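Local coordinates for protein putative xanthine dehydrogenase YAGS fad-binding subunit (Escherichia coli, PDB 5G5G) that probably oxidises aldehydes to carboxylic acids as the molybdenum-cofactor subunit of a three-subunit periplasmic oxidase that also uses iron-sulfur and flavin centres, at residues 635-640 / 700-705; 600-605 / 722-727; 593-598 / 708-713; 287-292 / 362-367. All coordinates share one frame; numbering follows the deposited sequence.

Contact 1. Residues 635-640 / 700-705; sequences GAALME and AAIANA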
loop_
_atom_site.group_PDB
_atom_site.type_symbol
_atom_site.label_atom_id
_atom_site.label_comp_id
_atom_site.label_asym_id
_atom_site.label_seq_id
_atom_site.Cartn_x
_atom_site.Cartn_y
_atom_site.Cartn_z
ATOM N N GLY C 635 0.839 9.862 -0.278
ATOM C CA GLY C 635 1.634 8.926 -1.090
ATOM C C GLY C 635 1.941 9.466 -2.486
ATOM O O GLY C 635 3.102 9.528 -2.946
ATOM N N ALA C 636 0.872 9.851 -3.145
ATOM C CA ALA C 636 0.928 10.388 -4.474
ATOM C C ALA C 636 1.778 11.619 -4.557
ATOM O O ALA C 636 2.502 11.809 -5.556
ATOM C CB ALA C 636 -0.481 10.654 -5.012
ATOM N N ALA C 637 1.737 12.451 -3.521
ATOM C CA ALA C 637 2.475 13.691 -3.557
ATOM C C ALA C 637 3.981 13.481 -3.338
ATOM O O ALA C 637 4.788 14.246 -3.921
ATOM C CB ALA C 637 1.946 14.698 -2.536
ATOM N N LEU C 638 4.344 12.542 -2.441
ATOM C CA LEU C 638 5.663 12.506 -1.874
ATOM C C LEU C 638 6.539 11.313 -2.127
ATOM O O LEU C 638 7.759 11.400 -1.928
ATOM C CB LEU C 638 5.593 12.735 -0.374
ATOM C CG LEU C 638 5.005 14.073 0.024
ATOM C CD1 LEU C 638 4.977 14.269 1.510
ATOM C CD2 LEU C 638 5.771 15.245 -0.581
ATOM N N MET C 639 5.952 10.208 -2.542
ATOM C CA MET C 639 6.733 8.953 -2.597
ATOM C C MET C 639 6.329 7.929 -3.637
ATOM O O MET C 639 7.195 7.147 -4.049
ATOM C CB MET C 639 6.761 8.315 -1.192
ATOM C CG MET C 639 5.383 7.974 -0.654
ATOM S SD MET C 639 5.370 7.315 1.037
ATOM C CE MET C 639 5.516 8.790 2.022
ATOM N N GLU C 640 5.078 7.900 -4.090
ATOM C CA GLU C 640 4.593 6.834 -4.975
ATOM C C GLU C 640 4.950 7.047 -6.434
ATOM O O GLU C 640 4.697 8.116 -7.031
ATOM C CB GLU C 640 3.083 6.742 -4.865
ATOM C CG GLU C 640 2.614 6.112 -3.615
ATOM C CD GLU C 640 1.111 5.933 -3.482
ATOM O OE1 GLU C 640 0.434 5.467 -4.450
ATOM O OE2 GLU C 640 0.586 6.185 -2.370
ATOM N N ALA C 700 -1.930 18.148 -4.537
ATOM C CA ALA C 700 -1.540 19.511 -4.898
ATOM C C ALA C 700 -1.471 20.418 -3.679
ATOM O O ALA C 700 -0.656 21.339 -3.635
ATOM C CB ALA C 700 -2.489 20.124 -5.890
ATOM N N ALA C 701 -2.358 20.232 -2.702
ATOM C CA ALA C 701 -2.224 21.023 -1.467
ATOM C C ALA C 701 -0.860 20.780 -0.823
ATOM O O ALA C 701 -0.216 21.726 -0.433
ATOM C CB ALA C 701 -3.322 20.731 -0.487
ATOM N N ILE C 702 -0.368 19.528 -0.827
ATOM C CA ILE C 702 0.985 19.262 -0.350
ATOM C C ILE C 702 2.076 19.939 -1.218
ATOM O O ILE C 702 3.019 20.545 -0.703
ATOM C CB ILE C 702 1.195 17.741 -0.251
ATOM C CG1 ILE C 702 0.199 17.183 0.786
ATOM C CG2 ILE C 702 2.657 17.383 0.088
ATOM C CD1 ILE C 702 0.127 15.664 0.725
ATOM N N ALA C 703 1.983 19.791 -2.525
ATOM C CA ALA C 703 2.911 20.472 -3.433
ATOM C C ALA C 703 2.957 21.991 -3.213
ATOM O O ALA C 703 4.049 22.564 -3.131
ATOM C CB ALA C 703 2.554 20.186 -4.892
ATOM N N ASN C 704 1.781 22.611 -3.071
ATOM C CA ASN C 704 1.680 24.026 -2.852
ATOM C C ASN C 704 2.318 24.417 -1.486
ATOM O O ASN C 704 2.916 25.472 -1.358
ATOM C CB ASN C 704 0.243 24.436 -2.931
ATOM C CG ASN C 704 -0.330 24.366 -4.376
ATOM O OD1 ASN C 704 0.395 24.365 -5.354
ATOM N ND2 ASN C 704 -1.620 24.361 -4.475
ATOM N N ALA C 705 2.161 23.558 -0.482
ATOM C CA ALA C 705 2.802 23.751 0.834
ATOM C C ALA C 705 4.302 23.635 0.741
ATOM O O ALA C 705 5.018 24.385 1.382
ATOM C CB ALA C 705 2.237 22.756 1.880
#
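G635 O takes two backbone bonds where helix 619-638 ends, just beside A637 and L638, which pack against I702. M639 N lies 3.0 Å and E640 N 2.8 Å from G635 O, and the two donors come from opposite faces of its carbonyl plane. A side chain at G635 would run into E640 OE2, so the glycine leaves this acid room to fold back. E640 OE2 forms a salt bridge with a basic side chain of another protein chain, and E640 OE1 bonds to Y659 OH. The contact itself is apolar and buried. It joins the end of helix 619-638 to helix 698-710, which also packs through I702 and A701 on strand 584-596. A637 points its methyl toward the isoleucine, with A637 CB 3.8 Å from I702 CG2 and almost as near to I702 CD1. L638 meets I702 at a slant, and its CD2 lies 3.8 Å from the same I702 CG2. With chi1 at -62°, I702 holds CG2 anti to the backbone N, which puts this methyl against both neighbours. Two residues on, N704 ND2 bonds to V435 O and to E362 O.

Contact 2. Residues 600-605 / 722-727; sequences GEVRVR and DKLLDK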
loop_
_atom_site.group_PDB
_atom_site.type_symbol
_atom_site.label_atom_id
_atom_site.label_comp_id
_atom_site.label_asym_id
_atom_site.label_seq_id
_atom_site.Cartn_x
_atom_site.Cartn_y
_atom_site.Cartn_z
ATOM N N GLY C 600 16.422 18.020 2.297
ATOM C CA GLY C 600 15.248 18.076 1.416
ATOM C C GLY C 600 14.114 17.116 1.683
ATOM O O GLY C 600 13.125 17.078 0.924
ATOM N N GLU C 601 14.219 16.320 2.746
ATOM C CA GLU C 601 13.188 15.381 3.120
ATOM C C GLU C 601 11.894 16.115 3.458
ATOM O O GLU C 601 11.947 17.145 4.093
ATOM C CB GLU C 601 13.602 14.559 4.361
ATOM C CG GLU C 601 14.684 13.539 4.092
ATOM C CD GLU C 601 15.353 13.046 5.369
ATOM O OE1 GLU C 601 16.043 13.882 6.025
ATOM O OE2 GLU C 601 15.214 11.816 5.614
ATOM N N VAL C 602 10.785 15.617 2.947
ATOM C CA VAL C 602 9.486 16.245 3.127
ATOM C C VAL C 602 8.654 15.449 4.124
ATOM O O VAL C 602 8.472 14.231 3.972
ATOM C CB VAL C 602 8.717 16.394 1.809
ATOM C CG1 VAL C 602 7.495 17.244 2.032
ATOM C CG2 VAL C 602 9.580 17.002 0.732
ATOM N N ARG C 603 8.102 16.150 5.109
ATOM C CA ARG C 603 7.338 15.485 6.176
ATOM C C ARG C 603 6.089 16.352 6.415
ATOM O O ARG C 603 6.175 17.588 6.607
ATOM C CB ARG C 603 8.172 15.346 7.468
ATOM C CG ARG C 603 9.425 14.488 7.306
ATOM C CD ARG C 603 9.156 13.005 7.204
ATOM N NE ARG C 603 10.422 12.306 7.038
ATOM C CZ ARG C 603 10.929 11.830 5.893
ATOM N NH1 ARG C 603 10.284 11.906 4.738
ATOM N NH2 ARG C 603 12.102 11.205 5.912
ATOM N N VAL C 604 4.942 15.720 6.360
ATOM C CA VAL C 604 3.710 16.443 6.573
ATOM C C VAL C 604 3.463 16.652 8.049
ATOM O O VAL C 604 3.536 15.711 8.834
ATOM C CB VAL C 604 2.530 15.736 5.926
ATOM C CG1 VAL C 604 1.240 16.584 6.001
ATOM C CG2 VAL C 604 2.868 15.433 4.469
ATOM N N ARG C 605 3.104 17.877 8.421
ATOM C CA ARG C 605 2.889 18.266 9.804
ATOM C C ARG C 605 1.452 18.324 10.282
ATOM O O ARG C 605 1.209 18.010 11.447
ATOM C CB ARG C 605 3.543 19.597 10.083
ATOM C CG ARG C 605 5.066 19.483 10.012
ATOM C CD ARG C 605 5.733 20.819 9.754
ATOM N NE ARG C 605 5.551 21.769 10.860
ATOM C CZ ARG C 605 6.422 21.990 11.852
ATOM N NH1 ARG C 605 7.561 21.346 11.915
ATOM N NH2 ARG C 605 6.147 22.912 12.762
ATOM N N ASP C 722 15.381 14.899 -4.096
ATOM C CA ASP C 722 16.284 15.136 -5.216
ATOM C C ASP C 722 15.755 16.189 -6.187
ATOM O O ASP C 722 16.549 16.753 -6.932
ATOM C CB ASP C 722 16.627 13.849 -5.934
ATOM C CG ASP C 722 15.416 13.037 -6.283
ATOM O OD1 ASP C 722 14.473 12.865 -5.467
ATOM O OD2 ASP C 722 15.414 12.524 -7.414
ATOM N N LYS C 723 14.469 16.520 -6.123
ATOM C CA LYS C 723 13.902 17.590 -6.933
ATOM C C LYS C 723 13.998 18.965 -6.256
ATOM O O LYS C 723 13.697 20.024 -6.865
ATOM C CB LYS C 723 12.454 17.230 -7.251
ATOM C CG LYS C 723 12.372 15.990 -8.099
ATOM C CD LYS C 723 10.946 15.558 -8.409
ATOM C CE LYS C 723 11.035 14.267 -9.209
ATOM N NZ LYS C 723 9.768 13.632 -9.566
ATOM N N LEU C 724 14.438 18.971 -4.999
ATOM C CA LEU C 724 14.540 20.194 -4.196
ATOM C C LEU C 724 15.953 20.570 -3.837
ATOM O O LEU C 724 16.277 21.779 -3.699
ATOM C CB LEU C 724 13.778 19.984 -2.872
ATOM C CG LEU C 724 12.306 19.587 -2.910
ATOM C CD1 LEU C 724 11.710 19.408 -1.506
ATOM C CD2 LEU C 724 11.508 20.649 -3.641
ATOM N N LEU C 725 16.811 19.559 -3.693
ATOM C CA LEU C 725 18.086 19.708 -2.968
ATOM C C LEU C 725 18.960 20.896 -3.433
ATOM O O LEU C 725 19.462 21.685 -2.629
ATOM C CB LEU C 725 18.860 18.383 -3.109
ATOM C CG LEU C 725 19.967 18.056 -2.130
ATOM C CD1 LEU C 725 19.453 18.036 -0.705
ATOM C CD2 LEU C 725 20.500 16.678 -2.497
ATOM N N ASP C 726 19.150 21.027 -4.730
ATOM C CA ASP C 726 20.035 22.087 -5.226
ATOM C C ASP C 726 19.452 23.517 -5.193
ATOM O O ASP C 726 20.145 24.434 -5.623
ATOM C CB ASP C 726 20.628 21.739 -6.606
ATOM C CG ASP C 726 19.611 21.811 -7.741
ATOM O OD1 ASP C 726 18.455 22.203 -7.506
ATOM O OD2 ASP C 726 19.981 21.438 -8.886
ATOM N N LYS C 727 18.229 23.713 -4.698
ATOM C CA LYS C 727 17.695 25.082 -4.427
ATOM C C LYS C 727 17.326 25.383 -2.954
ATOM O O LYS C 727 16.705 26.413 -2.678
ATOM C CB LYS C 727 16.537 25.397 -5.391
ATOM C CG LYS C 727 17.007 25.493 -6.856
ATOM C CD LYS C 727 15.940 25.830 -7.908
ATOM C CE LYS C 727 14.920 24.699 -8.120
ATOM N NZ LYS C 727 15.354 23.558 -8.989
#
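L724 is the tight part of this contact. Its CD1 rests 3.7 Å from G600 O and also meets the side chain of V602. V602 CG2 is 3.9 Å from L724 CD1, and the two side chains meet at about a right angle. V602 holds CG1 anti to the backbone N (chi1 -171°), which leaves CG2 to face the leucine. L725 is a looser neighbour: its CD1 stays 4.3 Å from G600 N. G600 has positive phi, and a beta carbon there would point at L724 and L725. Both V602 and L724 also touch V706 of helix 698-710, so the helix packs against this apolar side as well.

The other side is polar and partly exposed. R603 NH2 forms a salt bridge with E601 OE2 at 3.2 Å, and the guanidinium lies with one face over E601 CB, which is offset toward the rim. R603 NH1 bonds to V602 O at 3.0 Å, from above the carbonyl plane and not along a lone pair. Both charged groups also bond to the backbone of another protein chain. At the far end, D726 and K727 are exposed and linked by a long salt bridge. G600 sits in the turn between strands 584-596 and 602-612, which are antiparallel neighbours in the sheet. The C-terminal segment 722-727 thus packs its leucines against the turn end of a beta hairpin.

Contact 3. Residues 593-598 / 708-713; sequences VGVHSA and NATGIR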
loop_
_atom_site.group_PDB
_atom_site.type_symbol
_atom_site.label_atom_id
_atom_site.label_comp_id
_atom_site.label_asym_id
_atom_site.label_seq_id
_atom_site.Cartn_x
_atom_site.Cartn_y
_atom_site.Cartn_z
ATOM N N VAL C 593 3.498 21.540 5.832
ATOM C CA VAL C 593 4.596 20.605 5.650
ATOM C C VAL C 593 5.870 21.136 6.241
ATOM O O VAL C 593 6.022 22.370 6.428
ATOM C CB VAL C 593 4.939 20.316 4.183
ATOM C CG1 VAL C 593 3.759 19.694 3.544
ATOM C CG2 VAL C 593 5.362 21.599 3.450
ATOM N N GLY C 594 6.810 20.223 6.499
ATOM C CA GLY C 594 8.150 20.627 6.852
ATOM C C GLY C 594 9.067 20.085 5.752
ATOM O O GLY C 594 8.856 18.966 5.269
ATOM N N VAL C 595 10.060 20.879 5.371
ATOM C CA VAL C 595 11.064 20.426 4.403
ATOM C C VAL C 595 12.410 20.601 5.099
ATOM O O VAL C 595 12.753 21.698 5.567
ATOM C CB VAL C 595 11.021 21.188 3.072
ATOM C CG1 VAL C 595 12.157 20.720 2.135
ATOM C CG2 VAL C 595 9.647 21.028 2.386
ATOM N N HIS C 596 13.155 19.518 5.189
ATOM C CA HIS C 596 14.433 19.618 5.884
ATOM C C HIS C 596 15.394 20.521 5.113
ATOM O O HIS C 596 15.673 20.311 3.912
ATOM C CB HIS C 596 15.036 18.231 6.166
ATOM C CG HIS C 596 16.070 18.260 7.240
ATOM N ND1 HIS C 596 17.334 18.730 7.026
ATOM C CD2 HIS C 596 16.019 17.895 8.542
ATOM C CE1 HIS C 596 18.028 18.681 8.147
ATOM N NE2 HIS C 596 17.252 18.161 9.084
ATOM N N SER C 597 15.894 21.553 5.775
ATOM C CA SER C 597 16.677 22.578 5.075
ATOM C C SER C 597 17.984 22.034 4.540
ATOM O O SER C 597 18.550 22.620 3.609
ATOM C CB SER C 597 16.930 23.813 5.919
ATOM O OG SER C 597 17.766 23.506 7.022
ATOM N N ALA C 598 18.503 20.986 5.173
ATOM C CA ALA C 598 19.684 20.304 4.662
ATOM C C ALA C 598 19.421 19.239 3.622
ATOM O O ALA C 598 20.000 19.340 2.546
ATOM C CB ALA C 598 20.562 19.728 5.781
ATOM N N ASN C 708 5.410 26.841 -0.727
ATOM C CA ASN C 708 5.389 27.875 0.292
ATOM C C ASN C 708 6.573 27.686 1.275
ATOM O O ASN C 708 7.179 28.653 1.756
ATOM C CB ASN C 708 4.060 27.866 1.030
ATOM C CG ASN C 708 3.974 28.947 2.095
ATOM O OD1 ASN C 708 4.035 28.663 3.291
ATOM N ND2 ASN C 708 3.896 30.204 1.665
ATOM N N ALA C 709 6.945 26.444 1.562
ATOM C CA ALA C 709 8.103 26.236 2.472
ATOM C C ALA C 709 9.449 26.597 1.922
ATOM O O ALA C 709 10.323 27.032 2.690
ATOM C CB ALA C 709 8.143 24.805 2.948
ATOM N N THR C 710 9.650 26.374 0.618
ATOM C CA THR C 710 10.955 26.410 0.020
ATOM C C THR C 710 11.152 27.460 -1.067
ATOM O O THR C 710 12.277 27.767 -1.401
ATOM C CB THR C 710 11.290 25.074 -0.651
ATOM O OG1 THR C 710 10.326 24.751 -1.672
ATOM C CG2 THR C 710 11.284 23.925 0.372
ATOM N N GLY C 711 10.076 27.918 -1.679
ATOM C CA GLY C 711 10.134 28.673 -2.906
ATOM C C GLY C 711 10.395 27.882 -4.184
ATOM O O GLY C 711 10.712 28.498 -5.200
ATOM N N ILE C 712 10.329 26.559 -4.131
ATOM C CA ILE C 712 10.632 25.694 -5.275
ATOM C C ILE C 712 9.352 25.045 -5.803
ATOM O O ILE C 712 8.657 24.269 -5.071
ATOM C CB ILE C 712 11.654 24.585 -4.892
ATOM C CG1 ILE C 712 12.870 25.164 -4.181
ATOM C CG2 ILE C 712 11.995 23.710 -6.125
ATOM C CD1 ILE C 712 13.694 24.100 -3.440
ATOM N N ARG C 713 9.005 25.349 -7.067
ATOM C CA ARG C 713 7.896 24.664 -7.731
ATOM C C ARG C 713 8.375 23.376 -8.347
ATOM O O ARG C 713 9.398 23.360 -9.040
ATOM C CB ARG C 713 7.322 25.500 -8.850
ATOM C CG ARG C 713 6.644 26.750 -8.398
ATOM C CD ARG C 713 5.258 26.458 -7.879
ATOM N NE ARG C 713 4.612 27.731 -7.583
ATOM C CZ ARG C 713 3.465 27.852 -6.921
ATOM N NH1 ARG C 713 2.830 26.801 -6.443
ATOM N NH2 ARG C 713 2.973 29.060 -6.718
#
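Next to V595, which packs on A709 and T710, the flat ring of H596 does not itself touch 708-713. A598 CA lies at its edge, in the ring plane. A598 N bonds to H596 ND1 at 3.1 Å, tilted 24° out of that plane. The rings of H596 and W429, on neighbouring strands, meet edge-to-face.

V595 carries the contact with the helix end. Its CG1 is 3.8 Å from T710 CG2, and the two side chains cross at about a right angle. V595 CG2 also reaches A709 CB at 4.1 Å, while V593 CG2 touches that methyl more distantly. T710 has chi1 59°, which sends CG2 toward the valine and turns OG1 back to its own chain. There OG1 accepts from I712 N at 3.1 Å, an ST turn, and bonds to V706 O of the preceding helical turn. Replacing T710 by an alanine removes the methyl and hydroxyl, which would probably leave a gap beside V595 and deprive I712 N of its acceptor. Across these segments the meeting is apolar, mostly methyl on methyl, while the threonine hydroxyl stays with its own chain, consistent with an ST turn that ends the helix.

Contact 4. Residues 287-292 / 362-367; sequences QHLRIG and EIAIDE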
loop_
_atom_site.group_PDB
_atom_site.type_symbol
_atom_site.label_atom_id
_atom_site.label_comp_id
_atom_site.label_asym_id
_atom_site.label_seq_id
_atom_site.Cartn_x
_atom_site.Cartn_y
_atom_site.Cartn_z
ATOM N N GLN C 287 0.437 16.813 -18.690
ATOM C CA GLN C 287 -0.668 17.765 -18.782
ATOM C C GLN C 287 -0.166 19.173 -19.082
ATOM O O GLN C 287 0.815 19.623 -18.473
ATOM C CB GLN C 287 -1.448 17.794 -17.494
ATOM C CG GLN C 287 -1.998 16.424 -17.074
ATOM C CD GLN C 287 -2.782 16.503 -15.804
ATOM O OE1 GLN C 287 -3.733 17.283 -15.665
ATOM N NE2 GLN C 287 -2.442 15.656 -14.893
ATOM N N HIS C 288 -0.873 19.865 -19.956
ATOM C CA HIS C 288 -0.502 21.232 -20.344
ATOM C C HIS C 288 -1.666 22.160 -19.989
ATOM O O HIS C 288 -2.774 21.985 -20.512
ATOM C CB HIS C 288 -0.179 21.249 -21.832
ATOM C CG HIS C 288 0.369 22.549 -22.310
ATOM N ND1 HIS C 288 0.285 22.949 -23.625
ATOM C CD2 HIS C 288 0.991 23.550 -21.651
ATOM C CE1 HIS C 288 0.857 24.141 -23.757
ATOM N NE2 HIS C 288 1.296 24.524 -22.569
ATOM N N LEU C 289 -1.405 23.138 -19.115
ATOM C CA LEU C 289 -2.415 24.060 -18.608
ATOM C C LEU C 289 -2.040 25.486 -18.972
ATOM O O LEU C 289 -0.914 25.930 -18.682
ATOM C CB LEU C 289 -2.525 23.930 -17.097
ATOM C CG LEU C 289 -3.469 22.812 -16.678
ATOM C CD1 LEU C 289 -3.200 22.382 -15.246
ATOM C CD2 LEU C 289 -4.911 23.257 -16.791
ATOM N N ARG C 290 -2.979 26.186 -19.604
ATOM C CA ARG C 290 -2.804 27.588 -19.962
ATOM C C ARG C 290 -4.033 28.309 -19.386
ATOM O O ARG C 290 -5.178 28.015 -19.790
ATOM C CB ARG C 290 -2.697 27.760 -21.461
ATOM C CG ARG C 290 -1.570 26.921 -22.069
ATOM C CD ARG C 290 -1.749 26.854 -23.565
ATOM N NE ARG C 290 -1.318 28.072 -24.145
ATOM C CZ ARG C 290 -1.648 28.515 -25.375
ATOM N NH1 ARG C 290 -2.490 27.822 -26.183
ATOM N NH2 ARG C 290 -1.132 29.663 -25.810
ATOM N N ILE C 291 -3.804 29.186 -18.413
ATOM C CA ILE C 291 -4.894 29.891 -17.733
ATOM C C ILE C 291 -4.597 31.374 -17.684
ATOM O O ILE C 291 -3.531 31.777 -17.288
ATOM C CB ILE C 291 -5.137 29.391 -16.303
ATOM C CG1 ILE C 291 -5.032 27.846 -16.259
ATOM C CG2 ILE C 291 -6.489 29.885 -15.810
ATOM C CD1 ILE C 291 -5.240 27.210 -14.900
ATOM N N GLY C 292 -5.591 32.180 -18.071
ATOM C CA GLY C 292 -5.483 33.619 -18.005
ATOM C C GLY C 292 -6.610 34.254 -17.252
ATOM O O GLY C 292 -7.743 33.729 -17.263
ATOM N N GLU C 362 -4.529 22.318 -9.641
ATOM C CA GLU C 362 -4.468 23.028 -8.352
ATOM C C GLU C 362 -3.083 23.604 -8.028
ATOM O O GLU C 362 -2.981 24.559 -7.268
ATOM C CB GLU C 362 -5.016 22.125 -7.230
ATOM C CG GLU C 362 -6.485 21.824 -7.451
ATOM C CD GLU C 362 -7.358 23.085 -7.406
ATOM O OE1 GLU C 362 -7.321 23.784 -6.363
ATOM O OE2 GLU C 362 -8.109 23.375 -8.408
ATOM N N ILE C 363 -2.047 23.115 -8.701
ATOM C CA ILE C 363 -0.747 23.864 -8.702
ATOM C C ILE C 363 -0.867 25.070 -9.627
ATOM O O ILE C 363 -0.442 26.157 -9.258
ATOM C CB ILE C 363 0.479 23.004 -9.117
ATOM C CG1 ILE C 363 0.655 21.820 -8.174
ATOM C CG2 ILE C 363 1.726 23.856 -9.180
ATOM C CD1 ILE C 363 1.765 20.829 -8.551
ATOM N N ALA C 364 -1.386 24.881 -10.839
ATOM C CA ALA C 364 -1.541 25.963 -11.815
ATOM C C ALA C 364 -2.328 27.125 -11.245
ATOM O O ALA C 364 -1.952 28.291 -11.399
ATOM C CB ALA C 364 -2.152 25.467 -13.142
ATOM N N ILE C 365 -3.397 26.815 -10.500
ATOM C CA ILE C 365 -4.195 27.861 -9.883
ATOM C C ILE C 365 -3.359 28.598 -8.820
ATOM O O ILE C 365 -3.435 29.822 -8.720
ATOM C CB ILE C 365 -5.485 27.238 -9.268
ATOM C CG1 ILE C 365 -6.481 26.769 -10.374
ATOM C CG2 ILE C 365 -6.211 28.196 -8.310
ATOM C CD1 ILE C 365 -7.050 27.838 -11.260
ATOM N N ASP C 366 -2.587 27.868 -8.025
ATOM C CA ASP C 366 -1.674 28.479 -7.053
ATOM C C ASP C 366 -0.691 29.394 -7.784
ATOM O O ASP C 366 -0.421 30.507 -7.316
ATOM C CB ASP C 366 -0.938 27.427 -6.240
ATOM C CG ASP C 366 -0.394 27.982 -4.928
ATOM O OD1 ASP C 366 -1.193 28.417 -4.080
ATOM O OD2 ASP C 366 0.834 27.948 -4.742
ATOM N N GLU C 367 -0.158 28.947 -8.925
ATOM C CA GLU C 367 0.764 29.795 -9.726
ATOM C C GLU C 367 0.099 31.061 -10.254
ATOM O O GLU C 367 0.686 32.145 -10.199
ATOM C CB GLU C 367 1.410 29.029 -10.882
ATOM C CG GLU C 367 2.251 27.812 -10.424
ATOM C CD GLU C 367 3.113 27.221 -11.519
ATOM O OE1 GLU C 367 3.846 28.031 -12.114
ATOM O OE2 GLU C 367 3.039 25.994 -11.754
#
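Apolar contacts account for the whole junction between strand 287-292 and helix 362-367. I291 CD1 touches both A364 CB, at 4.0 Å, and I365 CD1, at 4.1 Å. I291 reaches that far because its chain is extended (chi2 180°), and it meets I365 at about a right angle. L289 comes from the same face of the strand; in one of its two conformers CD1 lies 3.9 Å from A364 CB, so this touch is less certain. A364 points its methyl toward the strand. The small residue is consistent with the approach of the segment axes, which come to 9.5 Å and run 34° apart. This is helix-on-sheet packing. Helix 354-372 lies over the mixed sheet in which strand 285-293 runs between strands 299-310 and 174-182, and I176 and Y180 of the latter also touch A364.

Backbone bonds hold the strand in place, with L289 paired to A178 and R290 to S303.

Polar bonds lie around this core. E362 OE1 forms a salt bridge with R380 NE, and E362 OE2 bonds to Y327 OH. E367 OE1 pairs with R715 NH2, while E367 OE2 bonds to Y180 OH and so joins the helix to the same sheet.

In the fold
Contact 4 comes first along the chain and lies within a molybdopterin cofactor-binding domain. The other three follow and interlock: contact 1 falls within the span of contacts 2 and 3, and those two cross. Contacts 2 and 3 have centres about 6 Å apart and use strands 602-612 and 584-596, neighbours in one sheet, with R603 O probably bonded to G594 N. Contacts 1 and 3 share helix 698-710, about 12 Å between centres. Contact 4 lies about 16 Å from contact 1 and about 21 Å from contact 3. R713 NH1 and D366 OD2, 2.9 Å apart, bridge contacts 3 and 4. Helix 698-710 and the residues after it therefore probably help join strand 584-596 to helix 354-372.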